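Phosphorylated carbohydrates phosphatase TM_1254 (Thermotoga maritima msb8, PDB 3KBB) dephosphorylates phosphorylated sugars such as erythrose 4-phosphate, fructose 6-phosphate and mannose 6-phosphate, using a divalent metal cation, preferably cobalt. Local coordinates at residues N86-V96 / P205-L216; P157-D165 / A176-H186. All blocks are in the same frame, centred on the assembly; numbering follows the deposited sequence.

Contact 1: residues N86-V96 / P205-L216; sequences NPGVREALEFV and PEEILNVLKEVL
Pro205 begins the contact by laying the CB edge of its ring against Asn86, CB to CB at 3.8 Å, while the CG2 methyl of Val89 meets the same proline CB. ND2 of Asn86 is hydrogen-bonded to Val11 O and Asp14 OD1 and merely brushes the proline's CG. Glu206 bends at chi2 (89°) and runs alongside Pro87, the two CG atoms touching. A water then bridges the two backbones, donating to Pro205 O and, weakly, to Gly88 O while accepting from Leu209 N at 2.8 Å. Ile208 offers CG2 to Ala92 CB, close to where the backbones come nearest, Ala92 CA to Leu209 CA at 4.6 Å. Leu209 splits its branches: CD1 presses on Phe95 CB at 3.6 Å, and CD2 lies against the carboxylate end of Glu91. Leu212 sends CD1 to Val96 CG2 at 3.7 Å, and its carbonyl O lies near the plane of the Phe95 ring, at the edge. With CG anti to the backbone N (chi1 -178°), Phe95 reaches across to Lys213, whose CG sits over one ring face in a CH-pi contact, 4.0 Å from the centroid. The extended lysine carries NZ on to a second water, which also donates to Glu91 OE2. Leu216 ends the row, CD1 against Phe95 CE2. An alanine in place of Phe95 would keep the CB contact with Leu209 but would probably open a gap beside Leu212 and Leu216 and leave Lys213 CG without the ring face. The two helices run nearly parallel, 21° apart, on one flank of the Rossmann-like sheet: Leu93 and Val96 rest on strand 3-7, while Ile208, Val211 and Val215 cover strands 160-164 and 181-184.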
# COMPACT_ATOMS: atom_id res chain seq x y z
N ASN A 86 -0.68 -3.96 -10.35
CA ASN A 86 -2.09 -3.80 -10.74
C ASN A 86 -2.18 -3.39 -12.22
O ASN A 86 -1.33 -2.65 -12.73
CB ASN A 86 -2.79 -2.76 -9.88
CG ASN A 86 -3.12 -3.30 -8.52
OD1 ASN A 86 -3.29 -4.51 -8.36
ND2 ASN A 86 -3.27 -2.41 -7.53
N PRO A 87 -3.25 -3.86 -12.90
CA PRO A 87 -3.38 -3.49 -14.32
C PRO A 87 -3.46 -1.98 -14.53
O PRO A 87 -4.18 -1.28 -13.78
CB PRO A 87 -4.71 -4.16 -14.75
CG PRO A 87 -5.45 -4.50 -13.44
CD PRO A 87 -4.35 -4.75 -12.44
N GLY A 88 -2.75 -1.49 -15.54
CA GLY A 88 -2.80 -0.08 -15.96
C GLY A 88 -1.90 0.84 -15.16
O GLY A 88 -1.68 2.00 -15.56
N VAL A 89 -1.35 0.35 -14.05
CA VAL A 89 -0.54 1.24 -13.22
C VAL A 89 0.81 1.61 -13.89
O VAL A 89 1.25 2.77 -13.86
CB VAL A 89 -0.38 0.65 -11.80
CG1 VAL A 89 0.66 1.41 -11.02
CG2 VAL A 89 -1.72 0.68 -11.11
N ARG A 90 1.46 0.63 -14.51
CA ARG A 90 2.70 0.94 -15.23
C ARG A 90 2.48 2.03 -16.29
O ARG A 90 3.28 2.97 -16.38
CB ARG A 90 3.33 -0.33 -15.80
CG ARG A 90 4.71 -0.12 -16.39
CD ARG A 90 5.28 -1.43 -16.91
NE ARG A 90 5.40 -2.42 -15.84
CZ ARG A 90 6.49 -2.52 -15.06
NH1 ARG A 90 7.52 -1.70 -15.23
NH2 ARG A 90 6.51 -3.43 -14.11
N GLU A 91 1.37 1.95 -17.03
CA GLU A 91 1.08 2.90 -18.12
C GLU A 91 0.87 4.30 -17.53
O GLU A 91 1.19 5.33 -18.14
CB GLU A 91 -0.19 2.44 -18.89
CG GLU A 91 -0.07 2.55 -20.42
CD GLU A 91 -1.34 2.15 -21.20
OE1 GLU A 91 -2.01 1.15 -20.82
OE2 GLU A 91 -1.64 2.82 -22.24
N ALA A 92 0.28 4.34 -16.34
CA ALA A 92 0.04 5.57 -15.63
C ALA A 92 1.36 6.19 -15.19
O ALA A 92 1.55 7.39 -15.36
CB ALA A 92 -0.85 5.32 -14.44
N LEU A 93 2.26 5.37 -14.63
CA LEU A 93 3.59 5.89 -14.23
C LEU A 93 4.37 6.38 -15.46
O LEU A 93 4.98 7.47 -15.44
CB LEU A 93 4.39 4.82 -13.49
CG LEU A 93 3.76 4.27 -12.19
CD1 LEU A 93 4.68 3.21 -11.62
CD2 LEU A 93 3.61 5.40 -11.23
N GLU A 94 4.33 5.57 -16.52
CA GLU A 94 4.96 5.98 -17.79
C GLU A 94 4.39 7.31 -18.30
O GLU A 94 5.13 8.18 -18.76
CB GLU A 94 4.80 4.86 -18.81
CG GLU A 94 5.69 3.67 -18.57
CD GLU A 94 5.38 2.52 -19.50
OE1 GLU A 94 4.30 2.55 -20.15
OE2 GLU A 94 6.20 1.57 -19.55
N PHE A 95 3.07 7.49 -18.20
CA PHE A 95 2.46 8.73 -18.65
C PHE A 95 2.95 9.96 -17.88
O PHE A 95 3.28 11.00 -18.49
CB PHE A 95 0.91 8.62 -18.63
CG PHE A 95 0.22 9.86 -19.14
CD1 PHE A 95 0.22 10.16 -20.52
CD2 PHE A 95 -0.40 10.75 -18.26
CE1 PHE A 95 -0.42 11.33 -20.98
CE2 PHE A 95 -1.03 11.90 -18.70
CZ PHE A 95 -1.04 12.19 -20.09
N VAL A 96 2.98 9.89 -16.54
CA VAL A 96 3.49 11.03 -15.77
C VAL A 96 4.91 11.39 -16.21
O VAL A 96 5.23 12.58 -16.38
CB VAL A 96 3.50 10.76 -14.23
CG1 VAL A 96 4.01 11.98 -13.50
CG2 VAL A 96 2.05 10.40 -13.76
N PRO A 205 -7.56 0.98 -10.19
CA PRO A 205 -6.19 1.17 -10.68
C PRO A 205 -6.14 1.37 -12.19
O PRO A 205 -5.43 2.26 -12.66
CB PRO A 205 -5.53 -0.16 -10.31
CG PRO A 205 -6.20 -0.48 -9.01
CD PRO A 205 -7.64 -0.17 -9.26
N GLU A 206 -6.92 0.58 -12.93
CA GLU A 206 -7.02 0.69 -14.40
C GLU A 206 -7.52 2.03 -14.87
O GLU A 206 -7.35 2.35 -16.03
CB GLU A 206 -8.02 -0.33 -14.99
CG GLU A 206 -7.92 -1.70 -14.45
CD GLU A 206 -8.80 -1.87 -13.24
OE1 GLU A 206 -10.04 -2.00 -13.41
OE2 GLU A 206 -8.26 -1.88 -12.12
N GLU A 207 -8.21 2.79 -14.01
CA GLU A 207 -8.78 4.08 -14.42
C GLU A 207 -7.84 5.26 -14.15
O GLU A 207 -8.14 6.40 -14.51
CB GLU A 207 -10.14 4.32 -13.73
CG GLU A 207 -11.27 3.40 -14.28
CD GLU A 207 -12.43 3.16 -13.30
OE1 GLU A 207 -12.53 3.84 -12.24
OE2 GLU A 207 -13.26 2.26 -13.61
N ILE A 208 -6.72 4.99 -13.51
CA ILE A 208 -5.82 6.08 -13.08
C ILE A 208 -5.24 6.79 -14.32
O ILE A 208 -5.15 8.02 -14.35
CB ILE A 208 -4.71 5.53 -12.18
CG1 ILE A 208 -5.32 5.11 -10.81
CG2 ILE A 208 -3.58 6.57 -12.00
CD1 ILE A 208 -4.32 4.39 -9.86
N LEU A 209 -4.87 6.02 -15.32
CA LEU A 209 -4.31 6.61 -16.55
C LEU A 209 -5.22 7.68 -17.15
O LEU A 209 -4.79 8.78 -17.42
CB LEU A 209 -3.98 5.51 -17.56
CG LEU A 209 -3.50 6.04 -18.93
CD1 LEU A 209 -2.24 6.89 -18.88
CD2 LEU A 209 -3.28 4.85 -19.79
N ASN A 210 -6.51 7.37 -17.35
CA ASN A 210 -7.43 8.38 -17.87
C ASN A 210 -7.64 9.59 -16.95
O ASN A 210 -7.77 10.73 -17.43
CB ASN A 210 -8.76 7.74 -18.30
CG ASN A 210 -8.61 6.84 -19.53
OD1 ASN A 210 -7.67 6.97 -20.31
ND2 ASN A 210 -9.55 5.91 -19.69
N VAL A 211 -7.62 9.37 -15.64
CA VAL A 211 -7.58 10.53 -14.74
C VAL A 211 -6.37 11.43 -15.05
O VAL A 211 -6.51 12.65 -15.14
CB VAL A 211 -7.57 10.12 -13.25
CG1 VAL A 211 -7.32 11.35 -12.38
CG2 VAL A 211 -8.90 9.47 -12.91
N LEU A 212 -5.19 10.84 -15.20
CA LEU A 212 -4.00 11.66 -15.44
C LEU A 212 -4.11 12.41 -16.77
O LEU A 212 -3.72 13.56 -16.85
CB LEU A 212 -2.72 10.83 -15.38
CG LEU A 212 -2.54 10.24 -13.97
CD1 LEU A 212 -1.40 9.23 -14.00
CD2 LEU A 212 -2.32 11.34 -12.97
N LYS A 213 -4.64 11.74 -17.80
CA LYS A 213 -4.81 12.38 -19.12
C LYS A 213 -5.76 13.59 -19.00
O LYS A 213 -5.58 14.63 -19.66
CB LYS A 213 -5.29 11.35 -20.15
CG LYS A 213 -4.27 10.31 -20.53
CD LYS A 213 -4.82 9.39 -21.61
CE LYS A 213 -3.71 8.57 -22.22
NZ LYS A 213 -4.27 7.63 -23.23
N GLU A 214 -6.73 13.50 -18.10
CA GLU A 214 -7.66 14.57 -17.85
C GLU A 214 -7.01 15.75 -17.11
O GLU A 214 -7.22 16.91 -17.49
CB GLU A 214 -8.86 14.04 -17.04
CG GLU A 214 -9.92 15.11 -16.63
CD GLU A 214 -10.77 14.69 -15.41
OE1 GLU A 214 -10.64 13.52 -14.93
OE2 GLU A 214 -11.57 15.54 -14.93
N VAL A 215 -6.21 15.47 -16.06
CA VAL A 215 -5.76 16.53 -15.14
C VAL A 215 -4.33 17.09 -15.35
O VAL A 215 -4.02 18.20 -14.86
CB VAL A 215 -5.94 16.14 -13.62
CG1 VAL A 215 -7.37 15.76 -13.34
CG2 VAL A 215 -4.99 15.02 -13.21
N LEU A 216 -3.48 16.34 -16.02
CA LEU A 216 -2.10 16.81 -16.27
C LEU A 216 -2.03 17.72 -17.48
O LEU A 216 -2.90 17.69 -18.35
CB LEU A 216 -1.12 15.64 -16.41
CG LEU A 216 -0.99 14.72 -15.19
CD1 LEU A 216 0.20 13.77 -15.42
CD2 LEU A 216 -0.85 15.50 -13.88
OXT LEU A 216 -1.08 18.51 -17.59
O HOH W 1 -4.25 3.30 -14.99
O HOH W 2 -2.62 5.28 -23.57

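Contact 2: residues P157-D165 / A176-H186; sequences PEKVVVFED and AGIERIYGVVH
Val162 N to Arg180 O, Tyr182 N to Val162 O, Glu164 N to Tyr182 O and Val184 N to Glu164 O form a parallel ladder of near-straight bonds, 2.7 to 2.9 Å, the strands crossing at -19°. On one face Phe163 and Tyr182 point the same way, their rings 21° from parallel but slid apart, centroids 5.4 Å away from each other; Phe163 CD1 therefore meets Tyr182 CB. Val161 CG1 comes to the tyrosine's edge at CD2. The other face gathers Val162, Ile181 and Glu164. Nearer the strand starts, Ile178 CG2 touches CG2 of both Val160 and Val162, and Pro157 CB packs on Ile178 CG1 at 3.6 Å, beside the Schellman turn at Gly177. Glu164, bent at chi2 (-67°), turns its carboxylate away from the neighbouring strand: OE1 accepts from Asp165 N, and OE2 is held by Tyr146 and Lys140. A water joins Asp165 O to Val184 O. Apolar side chains thus pack the two strands of the beta-alpha-beta unit side by side, while Glu164 and Asp165 bring carboxylates close to Asp7, the nucleophile by similarity, an acidic cluster consistent with the divalent-metal site of HAD phosphatases.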
# COMPACT_ATOMS: atom_id res chain seq x y z
N PRO A 157 1.46 21.96 -2.29
CA PRO A 157 0.42 20.93 -2.34
C PRO A 157 -0.70 21.16 -3.37
O PRO A 157 -1.29 20.18 -3.83
CB PRO A 157 -0.14 20.87 -0.92
CG PRO A 157 0.28 22.14 -0.26
CD PRO A 157 1.52 22.63 -0.98
N GLU A 158 -0.95 22.40 -3.77
CA GLU A 158 -2.02 22.65 -4.73
C GLU A 158 -1.60 22.24 -6.16
O GLU A 158 -2.42 22.31 -7.07
CB GLU A 158 -2.49 24.12 -4.69
CG GLU A 158 -1.42 25.13 -5.06
CD GLU A 158 -0.59 25.60 -3.87
OE1 GLU A 158 -0.55 24.92 -2.81
OE2 GLU A 158 0.04 26.67 -3.99
N LYS A 159 -0.34 21.86 -6.34
CA LYS A 159 0.18 21.40 -7.63
C LYS A 159 0.52 19.91 -7.70
O LYS A 159 1.24 19.48 -8.61
CB LYS A 159 1.33 22.27 -8.10
CG LYS A 159 0.91 23.74 -8.30
CD LYS A 159 2.08 24.53 -8.87
CE LYS A 159 1.77 26.02 -8.97
NZ LYS A 159 2.98 26.70 -9.54
N VAL A 160 -0.03 19.12 -6.76
CA VAL A 160 0.17 17.66 -6.79
C VAL A 160 -1.17 16.94 -6.85
O VAL A 160 -2.22 17.48 -6.42
CB VAL A 160 1.00 17.12 -5.57
CG1 VAL A 160 2.30 17.96 -5.43
CG2 VAL A 160 0.19 17.19 -4.29
N VAL A 161 -1.13 15.75 -7.40
CA VAL A 161 -2.29 14.83 -7.36
C VAL A 161 -1.84 13.60 -6.57
O VAL A 161 -0.71 13.16 -6.71
CB VAL A 161 -2.67 14.37 -8.78
CG1 VAL A 161 -3.81 13.32 -8.71
CG2 VAL A 161 -3.15 15.54 -9.59
N VAL A 162 -2.71 13.08 -5.68
CA VAL A 162 -2.35 11.91 -4.87
C VAL A 162 -3.32 10.77 -5.19
O VAL A 162 -4.51 11.04 -5.36
CB VAL A 162 -2.50 12.28 -3.36
CG1 VAL A 162 -2.42 11.02 -2.44
CG2 VAL A 162 -1.40 13.25 -2.94
N PHE A 163 -2.83 9.54 -5.24
CA PHE A 163 -3.67 8.33 -5.37
C PHE A 163 -3.49 7.52 -4.10
O PHE A 163 -2.39 6.99 -3.79
CB PHE A 163 -3.27 7.53 -6.62
CG PHE A 163 -3.64 8.25 -7.88
CD1 PHE A 163 -4.95 8.16 -8.37
CD2 PHE A 163 -2.73 9.10 -8.51
CE1 PHE A 163 -5.32 8.86 -9.50
CE2 PHE A 163 -3.09 9.84 -9.65
CZ PHE A 163 -4.41 9.73 -10.14
N GLU A 164 -4.58 7.45 -3.33
CA GLU A 164 -4.53 6.88 -2.01
C GLU A 164 -5.56 5.77 -1.89
O GLU A 164 -6.49 5.74 -2.65
CB GLU A 164 -4.77 7.95 -0.94
CG GLU A 164 -3.49 8.34 -0.15
CD GLU A 164 -2.94 7.21 0.74
OE1 GLU A 164 -3.57 6.15 0.84
OE2 GLU A 164 -1.85 7.37 1.33
N ASP A 165 -5.42 4.88 -0.94
CA ASP A 165 -6.35 3.74 -0.89
C ASP A 165 -6.87 3.47 0.53
O ASP A 165 -7.61 2.52 0.74
CB ASP A 165 -5.74 2.50 -1.52
CG ASP A 165 -4.93 1.68 -0.53
OD1 ASP A 165 -4.20 2.29 0.28
OD2 ASP A 165 -5.09 0.41 -0.52
N ALA A 176 -2.02 17.59 5.06
CA ALA A 176 -0.81 18.19 4.52
C ALA A 176 -1.12 19.32 3.54
O ALA A 176 -0.21 19.93 3.01
CB ALA A 176 0.06 17.13 3.82
N GLY A 177 -2.40 19.57 3.28
CA GLY A 177 -2.84 20.68 2.42
C GLY A 177 -3.11 20.32 0.97
O GLY A 177 -3.39 21.21 0.15
N ILE A 178 -3.06 19.02 0.65
CA ILE A 178 -3.27 18.52 -0.70
C ILE A 178 -4.79 18.32 -0.92
O ILE A 178 -5.45 17.61 -0.15
CB ILE A 178 -2.55 17.19 -0.91
CG1 ILE A 178 -1.03 17.39 -0.74
CG2 ILE A 178 -2.87 16.60 -2.35
CD1 ILE A 178 -0.23 16.08 -0.69
N GLU A 179 -5.30 18.93 -1.98
CA GLU A 179 -6.75 18.83 -2.27
C GLU A 179 -7.12 17.75 -3.28
O GLU A 179 -8.17 17.09 -3.16
CB GLU A 179 -7.29 20.20 -2.71
CG GLU A 179 -7.43 21.16 -1.51
CD GLU A 179 -8.41 20.69 -0.45
OE1 GLU A 179 -9.62 20.53 -0.77
OE2 GLU A 179 -7.99 20.49 0.71
N ARG A 180 -6.27 17.58 -4.30
CA ARG A 180 -6.56 16.63 -5.36
C ARG A 180 -6.16 15.20 -4.99
O ARG A 180 -5.07 14.73 -5.40
CB ARG A 180 -5.94 17.02 -6.70
CG ARG A 180 -6.26 18.43 -7.17
CD ARG A 180 -5.74 18.60 -8.60
NE ARG A 180 -6.10 19.92 -9.12
CZ ARG A 180 -6.99 20.14 -10.08
NH1 ARG A 180 -7.65 19.12 -10.65
NH2 ARG A 180 -7.22 21.39 -10.47
N ILE A 181 -7.02 14.55 -4.21
CA ILE A 181 -6.77 13.18 -3.73
C ILE A 181 -7.79 12.23 -4.34
O ILE A 181 -9.00 12.47 -4.18
CB ILE A 181 -6.90 13.11 -2.19
CG1 ILE A 181 -5.91 14.10 -1.54
CG2 ILE A 181 -6.65 11.66 -1.67
CD1 ILE A 181 -6.29 14.40 -0.12
N TYR A 182 -7.33 11.22 -5.07
CA TYR A 182 -8.23 10.23 -5.64
C TYR A 182 -8.19 8.99 -4.76
O TYR A 182 -7.10 8.56 -4.32
CB TYR A 182 -7.81 9.86 -7.07
CG TYR A 182 -8.12 10.98 -8.04
CD1 TYR A 182 -9.32 10.99 -8.77
CD2 TYR A 182 -7.26 12.07 -8.18
CE1 TYR A 182 -9.62 12.04 -9.63
CE2 TYR A 182 -7.53 13.12 -9.04
CZ TYR A 182 -8.73 13.12 -9.75
OH TYR A 182 -9.05 14.15 -10.62
N GLY A 183 -9.35 8.41 -4.49
CA GLY A 183 -9.40 7.19 -3.72
C GLY A 183 -9.41 5.99 -4.64
O GLY A 183 -10.29 5.84 -5.49
N VAL A 184 -8.43 5.11 -4.46
CA VAL A 184 -8.27 3.93 -5.32
C VAL A 184 -8.96 2.73 -4.70
O VAL A 184 -8.70 2.40 -3.54
CB VAL A 184 -6.75 3.61 -5.56
CG1 VAL A 184 -6.64 2.33 -6.43
CG2 VAL A 184 -6.13 4.78 -6.28
N VAL A 185 -9.87 2.11 -5.45
CA VAL A 185 -10.73 1.07 -4.88
C VAL A 185 -10.58 -0.21 -5.66
O VAL A 185 -10.10 -0.22 -6.79
CB VAL A 185 -12.22 1.52 -4.91
CG1 VAL A 185 -12.44 2.67 -3.98
CG2 VAL A 185 -12.63 1.87 -6.30
N HIS A 186 -11.05 -1.31 -5.07
CA HIS A 186 -10.76 -2.61 -5.62
C HIS A 186 -11.93 -3.51 -5.89
O HIS A 186 -11.74 -4.60 -6.46
CB HIS A 186 -9.79 -3.30 -4.68
CG HIS A 186 -8.56 -2.48 -4.45
ND1 HIS A 186 -7.63 -2.25 -5.44
CD2 HIS A 186 -8.15 -1.77 -3.37
CE1 HIS A 186 -6.68 -1.46 -4.98
NE2 HIS A 186 -6.98 -1.15 -3.72
O HOH W 3 -3.83 19.26 -4.85
O HOH W 4 -4.97 21.17 -6.33
O HOH W 5 -9.20 1.13 -1.09

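The centres of contacts 1 and 2 lie 14 Å apart, and the two meet directly: Val211 CG1 packs on Tyr182 CZ at 3.5 Å, and Leu212 CD2 on Phe163 CE2 at 3.7 Å. Along the chain, contact 2 is nested inside the loop that contact 1 closes, so helix 208-215, which follows the strands of contact 2 in sequence, comes back to pack on helix 89-98. Contact 2 forms two neighbouring strands of the six-stranded parallel sheet; contact 1 is part of the helical layer on its Phe163 and Tyr182 face. Together they join sheet and covering helices in the HAD core, with Asp165 of contact 2 reaching the active-site end.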